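Local coordinates for protein alkaline serine protease (Thermobifida fusca, PDB 2PFE) that probably cleaves peptide bonds as a serine endopeptidase of the chymotrypsin-like peptidase S1 family, present here as the mature protease domain, at residues 134-139 with 159-164; 13-18 with 100-105; 129-134 with 165-170. All coordinates share one frame; numbering follows the deposited sequence. Where two conformers were deposited one is given.

Interaction 1: residues 134-139 with 159-164; sequences CAEGGD and GDCRSG. With AES (4-(2-aminoethyl)benzenesulfonyl fluoride), chain D.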
ATOM      1  N   CYS A 134       8.229  -2.361  11.248  0.90  5.20           N
ATOM      2  CA  CYS A 134       7.055  -2.169  12.105  0.90  5.83           C
ATOM      3  C   CYS A 134       5.992  -1.334  11.392  0.90  5.41           C
ATOM      4  O   CYS A 134       6.289  -0.638  10.421  0.90  5.66           O
ATOM      5  CB  CYS A 134       7.457  -1.479  13.403  0.90  6.57           C
ATOM      6  SG  CYS A 134       8.139   0.216  13.129  0.90  8.39           S
ATOM      7  N   ALA A 135       4.761  -1.388  11.899  1.00  4.88           N
ATOM      8  CA  ALA A 135       3.668  -0.565  11.388  1.00  5.30           C
ATOM      9  C   ALA A 135       2.638  -0.413  12.484  1.00  4.76           C
ATOM     10  O   ALA A 135       2.617  -1.201  13.442  1.00  5.99           O
ATOM     11  CB  ALA A 135       3.014  -1.201  10.145  1.00  4.97           C
ATOM     12  N   GLU A 136       1.747   0.560  12.304  1.00  4.34           N
ATOM     13  CA  GLU A 136       0.633   0.781  13.224  1.00  4.04           C
ATOM     14  C   GLU A 136      -0.639   1.112  12.450  1.00  4.04           C
ATOM     15  O   GLU A 136      -0.593   1.435  11.251  1.00  3.81           O
ATOM     16  CB  GLU A 136       0.973   1.903  14.210  1.00  2.87           C
ATOM     17  CG  GLU A 136       2.149   1.578  15.111  1.00  4.85           C
ATOM     18  CD  GLU A 136       2.559   2.737  15.966  1.00  7.11           C
ATOM     19  OE1 GLU A 136       1.760   3.706  16.057  1.00  6.24           O
ATOM     20  OE2 GLU A 136       3.676   2.678  16.547  1.00  6.79           O
ATOM     21  N   GLY A 137      -1.774   1.090  13.147  1.00  3.93           N
ATOM     22  CA  GLY A 137      -3.041   1.357  12.496  1.00  4.81           C
ATOM     23  C   GLY A 137      -2.956   2.717  11.810  1.00  3.39           C
ATOM     24  O   GLY A 137      -2.385   3.667  12.362  1.00  4.36           O
ATOM     25  N   GLY A 138      -3.516   2.810  10.604  1.00  3.60           N
ATOM     26  CA  GLY A 138      -3.448   4.014   9.775  1.00  3.58           C
ATOM     27  C   GLY A 138      -2.412   3.848   8.677  1.00  3.56           C
ATOM     28  O   GLY A 138      -2.499   4.535   7.645  1.00  3.61           O
ATOM     29  N   ASP A 139      -1.425   2.966   8.905  1.00  4.26           N
ATOM     30  CA  ASP A 139      -0.359   2.741   7.918  1.00  4.02           C
ATOM     31  C   ASP A 139      -0.810   1.802   6.800  1.00  3.73           C
ATOM     32  O   ASP A 139      -0.102   1.631   5.815  1.00  3.56           O
ATOM     33  CB  ASP A 139       0.899   2.134   8.556  1.00  3.22           C
ATOM     34  CG  ASP A 139       1.656   3.106   9.455  1.00  3.30           C
ATOM     35  OD1 ASP A 139       1.614   4.349   9.232  1.00  2.75           O
ATOM     36  OD2 ASP A 139       2.351   2.611  10.385  1.00  3.17           O
ATOM     37  N   GLY A 159       2.388  -5.806  16.786  1.00  8.20           N
ATOM     38  CA  GLY A 159       3.294  -4.930  17.503  1.00  8.62           C
ATOM     39  C   GLY A 159       3.082  -3.488  17.102  1.00  8.46           C
ATOM     40  O   GLY A 159       1.979  -3.090  16.709  1.00  9.98           O
ATOM     41  N   ASP A 160       4.131  -2.685  17.218  1.00  7.50           N
ATOM     42  CA  ASP A 160       4.027  -1.264  16.884  1.00  7.64           C
ATOM     43  C   ASP A 160       5.411  -0.746  16.596  1.00  6.68           C
ATOM     44  O   ASP A 160       6.382  -1.524  16.635  1.00  6.62           O
ATOM     45  CB  ASP A 160       3.327  -0.471  18.011  1.00  7.87           C
ATOM     46  CG  ASP A 160       4.134  -0.404  19.303  1.00  9.87           C
ATOM     47  OD1 ASP A 160       5.387  -0.468  19.277  1.00 10.00           O
ATOM     48  OD2 ASP A 160       3.486  -0.252  20.363  1.00 14.52           O
ATOM     49  N   CYS A 161       5.523   0.559  16.330  1.00  7.01           N
ATOM     50  CA  CYS A 161       6.833   1.141  16.072  1.00  7.86           C
ATOM     51  C   CYS A 161       7.572   1.676  17.288  1.00  8.98           C
ATOM     52  O   CYS A 161       8.707   2.137  17.168  1.00 10.51           O
ATOM     53  CB  CYS A 161       6.753   2.203  14.982  1.00  7.80           C
ATOM     54  SG  CYS A 161       6.528   1.471  13.367  1.00  6.48           S
ATOM     55  N   ARG A 162       6.937   1.637  18.449  1.00  9.18           N
ATOM     56  CA  ARG A 162       7.641   2.034  19.654  1.00 10.46           C
ATOM     57  C   ARG A 162       8.546   0.896  20.123  1.00 10.22           C
ATOM     58  O   ARG A 162       9.727   1.096  20.401  1.00 10.91           O
ATOM     59  CB  ARG A 162       6.658   2.404  20.745  1.00 10.45           C
ATOM     60  CG  ARG A 162       7.328   3.014  21.955  1.00 13.21           C
ATOM     61  CD  ARG A 162       6.289   3.475  22.963  1.00 16.92           C
ATOM     62  NE  ARG A 162       5.529   2.359  23.521  1.00 18.38           N
ATOM     63  CZ  ARG A 162       4.743   2.449  24.590  1.00 20.25           C
ATOM     64  NH1 ARG A 162       4.604   3.610  25.225  1.00 21.29           N
ATOM     65  NH2 ARG A 162       4.098   1.375  25.031  1.00 21.50           N
ATOM     66  N   SER A 163       7.981  -0.303  20.198  1.00  9.70           N
ATOM     67  CA  SER A 163       8.720  -1.451  20.707  1.00  9.38           C
ATOM     68  C   SER A 163       9.087  -2.447  19.600  1.00  8.70           C
ATOM     69  O   SER A 163       9.916  -3.343  19.800  1.00  9.03           O
ATOM     70  CB  SER A 163       7.927  -2.114  21.832  1.00  9.74           C
ATOM     71  OG  SER A 163       7.737  -1.216  22.918  1.00 11.73           O
ATOM     72  N   GLY A 164       8.514  -2.265  18.414  1.00  7.06           N
ATOM     73  CA  GLY A 164       8.807  -3.167  17.306  1.00  6.63           C
ATOM     74  C   GLY A 164       7.702  -4.172  17.026  1.00  5.20           C
ATOM     75  O   GLY A 164       6.752  -4.320  17.785  1.00  5.28           O
TER
HETATM   76  C3  AES D1002      -2.172  -2.609  12.579  1.00 19.87           C
HETATM   77  C2  AES D1002      -2.593  -2.292  11.284  1.00 20.34           C
HETATM   78  C1  AES D1002      -1.679  -2.363  10.232  1.00 19.84           C
HETATM   79  S   AES D1002      -2.090  -1.954   8.565  1.00 18.07           S
HETATM   80  O1S AES D1002      -2.008  -3.115   7.621  1.00 15.69           O
HETATM   81  O2S AES D1002      -0.672  -0.908   8.265  1.00 20.38           O
HETATM   82  C6  AES D1002      -0.353  -2.716  10.480  1.00 19.69           C
HETATM   83  C5  AES D1002       0.063  -3.036  11.767  1.00 19.73           C
HETATM   84  C4  AES D1002      -0.837  -2.978  12.825  1.00 20.15           C
HETATM   85  C7  AES D1002      -0.308  -3.340  14.207  1.00 21.57           C
HETATM   86  C8  AES D1002      -1.409  -3.774  15.171  1.00 23.83           C
HETATM   87  N8  AES D1002      -0.891  -4.711  16.150  1.00 26.10           N
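Glu-136 and Asp-160 run alongside each other, their carboxylate planes 58° apart, while the AES ring lies with one face over the Gly-137 backbone, Gly-137 N 3.8 Å from AES C3. Here two loops of the C-terminal barrel meet to wall the specificity pocket of a chymotrypsin-like protease. The Cys-134 to Cys-161 disulfide ties them together covalently. Glu-136 OE2 accepts from Cys-161 N at 2.8 Å on its anti lone pair, at 157°. Asp-160 OD1 turns to its own loop instead and takes the N-H of Ser-163 at 2.8 Å, nearly end-on, in an Asx motif. These bonds would probably help offset the like charges of Glu-136 OE2 and Asp-160 OD1, 4.5 Å apart. Glu-136 CG stands beside the backbone N (chi1 -63°). The chain beyond it is extended and carries OE2 over to Cys-161, with CG packing on Asp-160 CB. Residues 136-139 form a type II turn just ahead of the predicted catalytic Ser-140, where this family builds its oxyanion hole. Asp-139 OD2 holds Glu-136 N at 2.9 Å and also has a salt bridge to Arg-99. The bound sulfonyl inhibitor AES is touched by both loops. Ala-135 CB rests 3.7 Å from AES C6. At the far end of the inhibitor, AES N8 makes a weak hydrogen bond of 3.3 Å to Gly-159 O.

Interaction 2: residues 13-18 with 100-105; sequences NYRCSI and SGATTG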
ATOM      1  N   ASN A  13     -15.163   6.146   9.712  1.00  5.33           N
ATOM      2  CA  ASN A  13     -14.474   6.237  10.979  1.00  6.24           C
ATOM      3  C   ASN A  13     -12.960   5.994  10.827  1.00  5.29           C
ATOM      4  O   ASN A  13     -12.223   6.030  11.804  1.00  4.73           O
ATOM      5  CB  ASN A  13     -15.117   5.216  11.938  1.00  7.89           C
ATOM      6  CG  ASN A  13     -14.555   5.279  13.332  1.00 10.74           C
ATOM      7  OD1 ASN A  13     -14.148   4.256  13.885  1.00 15.22           O
ATOM      8  ND2 ASN A  13     -14.512   6.475  13.910  1.00 13.41           N
ATOM      9  N   TYR A  14     -12.503   5.780   9.596  1.00  5.61           N
ATOM     10  CA  TYR A  14     -11.170   5.210   9.382  1.00  7.05           C
ATOM     11  C   TYR A  14     -10.209   6.028   8.544  1.00  6.57           C
ATOM     12  O   TYR A  14     -10.595   6.920   7.780  1.00  5.66           O
ATOM     13  CB  TYR A  14     -11.276   3.807   8.756  1.00  8.34           C
ATOM     14  CG  TYR A  14     -12.119   2.835   9.547  1.00 10.52           C
ATOM     15  CD1 TYR A  14     -13.376   2.449   9.087  1.00 12.39           C
ATOM     16  CD2 TYR A  14     -11.662   2.305  10.756  1.00 12.71           C
ATOM     17  CE1 TYR A  14     -14.165   1.557   9.810  1.00 13.90           C
ATOM     18  CE2 TYR A  14     -12.439   1.405  11.491  1.00 14.23           C
ATOM     19  CZ  TYR A  14     -13.691   1.042  11.013  1.00 14.09           C
ATOM     20  OH  TYR A  14     -14.467   0.155  11.730  1.00 14.49           O
ATOM     21  N   ARG A  15      -8.940   5.657   8.707  1.00  6.38           N
ATOM     22  CA  ARG A  15      -7.809   6.191   7.976  1.00  7.59           C
ATOM     23  C   ARG A  15      -6.988   5.009   7.433  1.00  6.63           C
ATOM     24  O   ARG A  15      -6.730   4.043   8.156  1.00  6.53           O
ATOM     25  CB  ARG A  15      -6.964   7.004   8.967  1.00  8.68           C
ATOM     26  CG  ARG A  15      -5.686   7.580   8.438  1.00 11.82           C
ATOM     27  CD  ARG A  15      -5.212   8.693   9.325  1.00 14.11           C
ATOM     28  NE  ARG A  15      -4.296   8.233  10.359  1.00 14.10           N
ATOM     29  CZ  ARG A  15      -3.312   8.980  10.846  1.00 15.96           C
ATOM     30  NH1 ARG A  15      -3.126  10.210  10.382  1.00 16.96           N
ATOM     31  NH2 ARG A  15      -2.520   8.502  11.788  1.00 18.36           N
ATOM     32  N   CYS A  16      -6.631   5.053   6.151  1.00  5.97           N
ATOM     33  CA  CYS A  16      -5.568   4.186   5.601  1.00  5.51           C
ATOM     34  C   CYS A  16      -4.543   5.052   4.886  1.00  4.86           C
ATOM     35  O   CYS A  16      -4.698   6.263   4.848  1.00  4.05           O
ATOM     36  CB  CYS A  16      -6.124   3.130   4.647  1.00  5.82           C
ATOM     37  SG  CYS A  16      -6.868   1.708   5.479  1.00  7.86           S
ATOM     38  N   SER A  17      -3.494   4.430   4.353  1.00  3.94           N
ATOM     39  CA  SER A  17      -2.449   5.169   3.633  1.00  4.12           C
ATOM     40  C   SER A  17      -2.491   4.816   2.157  1.00  3.78           C
ATOM     41  O   SER A  17      -2.654   3.659   1.788  1.00  3.69           O
ATOM     42  CB  SER A  17      -1.081   4.829   4.209  1.00  3.99           C
ATOM     43  OG  SER A  17      -0.999   5.285   5.538  1.00  3.76           O
ATOM     44  N   ILE A  18      -2.391   5.841   1.314  1.00  4.23           N
ATOM     45  CA  ILE A  18      -2.259   5.653  -0.119  1.00  4.09           C
ATOM     46  C   ILE A  18      -1.051   4.756  -0.401  1.00  3.61           C
ATOM     47  O   ILE A  18       0.031   4.971   0.130  1.00  3.85           O
ATOM     48  CB  ILE A  18      -2.062   7.028  -0.812  1.00  3.69           C
ATOM     49  CG1 ILE A  18      -3.318   7.892  -0.652  1.00  3.58           C
ATOM     50  CG2 ILE A  18      -1.594   6.870  -2.280  1.00  5.49           C
ATOM     51  CD1 ILE A  18      -3.097   9.395  -0.976  1.00  4.96           C
ATOM     52  N   SER A 100       6.130   3.293   3.853  1.00  4.65           N
ATOM     53  CA  SER A 100       5.658   4.625   4.203  1.00  4.05           C
ATOM     54  C   SER A 100       4.195   4.580   4.598  1.00  3.59           C
ATOM     55  O   SER A 100       3.400   3.943   3.938  1.00  3.61           O
ATOM     56  CB  SER A 100       5.843   5.573   3.015  1.00  4.35           C
ATOM     57  OG  SER A 100       5.431   6.902   3.317  1.00  4.56           O
ATOM     58  N   GLY A 101       3.841   5.272   5.680  1.00  3.20           N
ATOM     59  CA  GLY A 101       2.434   5.340   6.086  1.00  3.01           C
ATOM     60  C   GLY A 101       2.130   6.520   6.974  1.00  2.88           C
ATOM     61  O   GLY A 101       3.027   7.111   7.565  1.00  2.58           O
ATOM     62  N   ALA A 102       0.847   6.843   7.070  1.00  3.79           N
ATOM     63  CA  ALA A 102       0.406   8.098   7.692  1.00  4.42           C
ATOM     64  C   ALA A 102       0.636   8.166   9.187  1.00  4.67           C
ATOM     65  O   ALA A 102       0.736   9.260   9.754  1.00  6.09           O
ATOM     66  CB  ALA A 102      -1.063   8.339   7.401  1.00  5.61           C
ATOM     67  N   THR A 103       0.705   7.007   9.832  1.00  3.91           N
ATOM     68  CA  THR A 103       0.822   6.986  11.284  1.00  4.34           C
ATOM     69  C   THR A 103       2.275   6.979  11.767  1.00  4.04           C
ATOM     70  O   THR A 103       2.637   7.729  12.684  1.00  5.53           O
ATOM     71  CB  THR A 103       0.040   5.823  11.893  1.00  4.18           C
ATOM     72  OG1 THR A 103      -1.332   5.979  11.548  1.00  4.93           O
ATOM     73  CG2 THR A 103       0.128   5.826  13.402  1.00  5.51           C
ATOM     74  N   THR A 104       3.104   6.136  11.149  1.00  4.61           N
ATOM     75  CA  THR A 104       4.481   5.980  11.621  1.00  4.99           C
ATOM     76  C   THR A 104       5.563   6.519  10.682  1.00  5.48           C
ATOM     77  O   THR A 104       6.748   6.378  10.980  1.00  5.74           O
ATOM     78  CB  THR A 104       4.792   4.529  11.953  1.00  5.17           C
ATOM     79  OG1 THR A 104       4.665   3.727  10.771  1.00  4.71           O
ATOM     80  CG2 THR A 104       3.867   4.027  13.060  1.00  5.04           C
ATOM     81  N   GLY A 105       5.157   7.109   9.557  1.00  3.77           N
ATOM     82  CA  GLY A 105       6.112   7.638   8.592  1.00  4.32           C
ATOM     83  C   GLY A 105       6.857   6.558   7.829  1.00  4.13           C
ATOM     84  O   GLY A 105       6.251   5.603   7.334  1.00  4.42           O
TER
HETATM   85  O   HOH W   1      -0.348  10.822  11.855  1.00 23.92           O
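Two hydrogen bonds cross between Arg-15 and Ser-17 on one side and residues 102-103 on the other. The good one runs from Ala-102 N to Ser-17 OG, at 2.9 Å and 163°. This hydroxyl is also bonded to Gly-138 O. The second bond, from Arg-15 NH2 to Thr-103 OG1, is weak: 2.8 Å long but bent to 120°. The stronger partner of Thr-103 OG1 is Gly-137 O. Strand 14-17 belongs to a hairpin with strand 8-11 near the N terminus of this two-barrel, chymotrypsin-like protease. Residues 102-104 are the turn between strands 96-101 and 105-113 of the C-terminal barrel. Ser-17 thus holds both that turn and the Gly-138 loop, its side chain about 6 Å from that of the predicted catalytic Ser-140. Side-chain packing is slight. Ala-102 CB sits over one face of the Arg-15 guanidinium, 4.0 Å above its plane and displaced from its centre. The same methyl lies 3.6 Å from Ser-17 OG. With a bend at chi3 (92°), the Arg-15 chain brings NH2 to Thr-103. One water bridge completes the contact. The water lies in the guanidinium plane at its edge, accepts from Arg-15 NH2 at 3.2 Å and donates to Ala-102 O at 2.8 Å.

Interaction 3: residues 129-134 with 165-170; sequences TRTTAC and GITFFQ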
ATOM      1  N   THR A 129       4.017 -11.194   2.047  1.00  3.13           N
ATOM      2  CA  THR A 129       5.443 -11.169   2.342  1.00  3.22           C
ATOM      3  C   THR A 129       5.668 -10.627   3.743  1.00  3.61           C
ATOM      4  O   THR A 129       5.214  -9.528   4.045  1.00  3.56           O
ATOM      5  CB  THR A 129       6.180 -10.291   1.314  1.00  3.09           C
ATOM      6  OG1 THR A 129       6.000 -10.866   0.014  1.00  4.01           O
ATOM      7  CG2 THR A 129       7.682 -10.206   1.631  1.00  3.93           C
ATOM      8  N   ARG A 130       6.334 -11.420   4.580  1.00  3.48           N
ATOM      9  CA  ARG A 130       6.655 -11.049   5.959  1.00  3.03           C
ATOM     10  C   ARG A 130       7.954 -10.250   5.986  1.00  3.67           C
ATOM     11  O   ARG A 130       8.935 -10.617   5.314  1.00  3.40           O
ATOM     12  CB  ARG A 130       6.764 -12.309   6.840  1.00  2.63           C
ATOM     13  CG  ARG A 130       7.041 -11.985   8.262  1.00  4.80           C
ATOM     14  CD  ARG A 130       7.101 -13.243   9.097  1.00  5.70           C
ATOM     15  NE  ARG A 130       8.437 -13.855   9.083  1.00  9.64           N
ATOM     16  CZ  ARG A 130       8.701 -15.125   8.768  1.00  8.94           C
ATOM     17  NH1 ARG A 130       7.736 -15.968   8.414  1.00 10.10           N
ATOM     18  NH2 ARG A 130       9.945 -15.565   8.810  1.00  8.84           N
ATOM     19  N   THR A 131       7.960  -9.158   6.745  1.00  3.24           N
ATOM     20  CA  THR A 131       9.167  -8.360   6.948  1.00  3.33           C
ATOM     21  C   THR A 131       9.373  -8.041   8.421  1.00  3.16           C
ATOM     22  O   THR A 131       8.454  -8.149   9.229  1.00  3.48           O
ATOM     23  CB  THR A 131       9.132  -7.003   6.188  1.00  3.87           C
ATOM     24  OG1 THR A 131       8.450  -6.013   6.972  1.00  5.89           O
ATOM     25  CG2 THR A 131       8.445  -7.128   4.811  1.00  4.95           C
ATOM     26  N   THR A 132      10.576  -7.575   8.738  1.00  3.33           N
ATOM     27  CA  THR A 132      10.884  -7.126  10.077  1.00  3.95           C
ATOM     28  C   THR A 132      10.574  -5.650  10.344  1.00  4.64           C
ATOM     29  O   THR A 132      10.865  -5.185  11.444  1.00  4.81           O
ATOM     30  CB  THR A 132      12.365  -7.311  10.380  1.00  3.73           C
ATOM     31  OG1 THR A 132      13.129  -6.512   9.455  1.00  4.02           O
ATOM     32  CG2 THR A 132      12.777  -8.806  10.331  1.00  4.84           C
ATOM     33  N   ALA A 133      10.014  -4.913   9.369  1.00  4.66           N
ATOM     34  CA  ALA A 133       9.604  -3.535   9.612  1.00  5.27           C
ATOM     35  C   ALA A 133       8.375  -3.459  10.505  1.00  5.51           C
ATOM     36  O   ALA A 133       7.578  -4.394  10.518  1.00  5.44           O
ATOM     37  CB  ALA A 133       9.329  -2.835   8.287  1.00  4.45           C
ATOM     38  N   CYS A 134       8.229  -2.361  11.248  0.90  5.20           N
ATOM     39  CA  CYS A 134       7.055  -2.169  12.105  0.90  5.83           C
ATOM     40  C   CYS A 134       5.992  -1.334  11.392  0.90  5.41           C
ATOM     41  O   CYS A 134       6.289  -0.638  10.421  0.90  5.66           O
ATOM     42  CB  CYS A 134       7.457  -1.479  13.403  0.90  6.57           C
ATOM     43  SG  CYS A 134       8.139   0.216  13.129  0.90  8.39           S
ATOM     44  N   GLY A 165       7.872  -4.864  15.914  1.00  5.12           N
ATOM     45  CA  GLY A 165       6.922  -5.870  15.487  1.00  5.95           C
ATOM     46  C   GLY A 165       7.335  -6.502  14.179  1.00  6.36           C
ATOM     47  O   GLY A 165       8.518  -6.466  13.788  1.00  7.71           O
ATOM     48  N   ILE A 166       6.360  -7.123  13.527  1.00  5.84           N
ATOM     49  CA  ILE A 166       6.553  -7.637  12.187  1.00  6.96           C
ATOM     50  C   ILE A 166       5.397  -7.126  11.349  1.00  6.18           C
ATOM     51  O   ILE A 166       4.331  -6.765  11.876  1.00  7.06           O
ATOM     52  CB  ILE A 166       6.645  -9.185  12.114  1.00  6.96           C
ATOM     53  CG1 ILE A 166       5.299  -9.832  12.434  1.00  9.13           C
ATOM     54  CG2 ILE A 166       7.788  -9.746  12.997  1.00  7.40           C
ATOM     55  CD1 ILE A 166       5.197 -11.323  12.059  1.00  9.18           C
ATOM     56  N   THR A 167       5.597  -7.087  10.041  1.00  5.17           N
ATOM     57  CA  THR A 167       4.580  -6.539   9.155  1.00  5.96           C
ATOM     58  C   THR A 167       4.565  -7.325   7.888  1.00  6.38           C
ATOM     59  O   THR A 167       5.618  -7.667   7.358  1.00 10.11           O
ATOM     60  CB  THR A 167       4.969  -5.140   8.755  1.00  6.26           C
ATOM     61  OG1 THR A 167       6.360  -5.230   8.384  0.70  6.29           O
ATOM     62  CG2 THR A 167       4.726  -4.195   9.903  0.70  7.25           C
ATOM     63  N   PHE A 168       3.366  -7.516   7.375  1.00  4.42           N
ATOM     64  CA  PHE A 168       3.101  -8.235   6.137  1.00  3.03           C
ATOM     65  C   PHE A 168       2.681  -7.250   5.048  1.00  3.21           C
ATOM     66  O   PHE A 168       1.865  -6.359   5.297  1.00  4.20           O
ATOM     67  CB  PHE A 168       1.986  -9.266   6.360  1.00  3.48           C
ATOM     68  CG  PHE A 168       2.361 -10.335   7.315  1.00  4.15           C
ATOM     69  CD1 PHE A 168       2.106 -10.213   8.679  1.00  6.71           C
ATOM     70  CD2 PHE A 168       2.993 -11.466   6.849  1.00  4.34           C
ATOM     71  CE1 PHE A 168       2.474 -11.250   9.565  1.00  8.12           C
ATOM     72  CE2 PHE A 168       3.351 -12.504   7.707  1.00  6.10           C
ATOM     73  CZ  PHE A 168       3.116 -12.394   9.050  1.00  5.90           C
ATOM     74  N   PHE A 169       3.182  -7.464   3.838  1.00  3.38           N
ATOM     75  CA  PHE A 169       2.693  -6.743   2.675  1.00  3.79           C
ATOM     76  C   PHE A 169       2.084  -7.634   1.592  1.00  4.92           C
ATOM     77  O   PHE A 169       2.510  -8.766   1.401  1.00  4.30           O
ATOM     78  CB  PHE A 169       3.731  -5.727   2.129  1.00  2.85           C
ATOM     79  CG  PHE A 169       4.932  -6.304   1.406  1.00  3.29           C
ATOM     80  CD1 PHE A 169       4.818  -6.778   0.100  1.00  3.93           C
ATOM     81  CD2 PHE A 169       6.219  -6.224   1.984  1.00  3.41           C
ATOM     82  CE1 PHE A 169       5.940  -7.200  -0.603  1.00  4.63           C
ATOM     83  CE2 PHE A 169       7.339  -6.642   1.293  1.00  4.11           C
ATOM     84  CZ  PHE A 169       7.210  -7.127  -0.017  1.00  3.26           C
ATOM     85  N   GLN A 170       1.091  -7.064   0.907  1.00  4.04           N
ATOM     86  CA  GLN A 170       0.511  -7.648  -0.298  1.00  3.52           C
ATOM     87  C   GLN A 170       1.418  -7.211  -1.446  1.00  4.35           C
ATOM     88  O   GLN A 170       1.531  -6.027  -1.705  1.00  3.75           O
ATOM     89  CB  GLN A 170      -0.914  -7.083  -0.457  1.00  4.33           C
ATOM     90  CG  GLN A 170      -1.482  -7.122  -1.856  1.00  3.41           C
ATOM     91  CD  GLN A 170      -1.697  -8.544  -2.353  1.00  4.25           C
ATOM     92  OE1 GLN A 170      -1.075  -8.979  -3.330  1.00  6.94           O
ATOM     93  NE2 GLN A 170      -2.559  -9.288  -1.665  1.00  4.09           N
TER
HETATM   94  O   HOH W   2      10.152  -3.971  13.971  1.00  7.19           O
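Strands 128-131 and 164-171 are antiparallel neighbours in the six-stranded C-terminal barrel, and Thr-129 pairs with Phe-169 and Thr-131 with Thr-167 as hydrogen-bonded pairs. Thr-129 N reaches Phe-169 O at 2.9 Å in an almost straight bond of 176°. Beyond Thr-131 the chain leaves the ladder, and side chains take over. Thr-167 OG1 donates to Ala-133 O at 2.6 Å, coming from above the carbonyl plane. Thr-131 OG1 accepts from Ala-133 N in an ST turn. It also gives a weak bond to Thr-167 O, whose main donor is Thr-131 N. On the face that carries Thr-129, Thr-131 and Thr-167, the Phe-169 ring lies alongside Thr-129. Thr-129 CB stands over the ring centre, 3.6 Å from the Phe-169 ring centroid, in a CH-pi contact. With CG between the backbone N and the carbonyl carbon (chi1 73°), the ring extends back over strand 128-131. Thr-131 CG2 reaches Phe-169 CD2 at 3.7 Å, and Trp-144 meets the ring too. Replacing Phe-169 by alanine is likely to leave Thr-129 CB and Thr-131 CG2 without their aromatic partner and open a gap beside Trp-144. On the other face Arg-130 CB packs 3.5 Å from Phe-168 CE2, while Arg-130 NE bonds to Gln-112. Where the strands part, one water accepts from Gly-165 N at 3.1 Å and donates to Thr-132 O at 2.9 Å.

From the N terminus, residues 13-18 come first and meet residues 100-105. Interaction 2 thus closes a long loop that contains much of the N-terminal half, and it joins the early hairpin to the C-terminal barrel. Interactions 3 and 1 follow it in series. Residues 129-134 open interaction 3, 134-139 open interaction 1, then 159-164 close interaction 1 and 165-170 close interaction 3. The smaller loop lies within the larger, and Cys-134 belongs to both contacts. The barrel ladder of interaction 3 therefore runs straight into the pocket loops of interaction 1. Interaction 1 also touches interaction 2, through a probable hydrogen bond between Asp-139 OD2 and Thr-104 OG1, while interactions 2 and 3 stay apart.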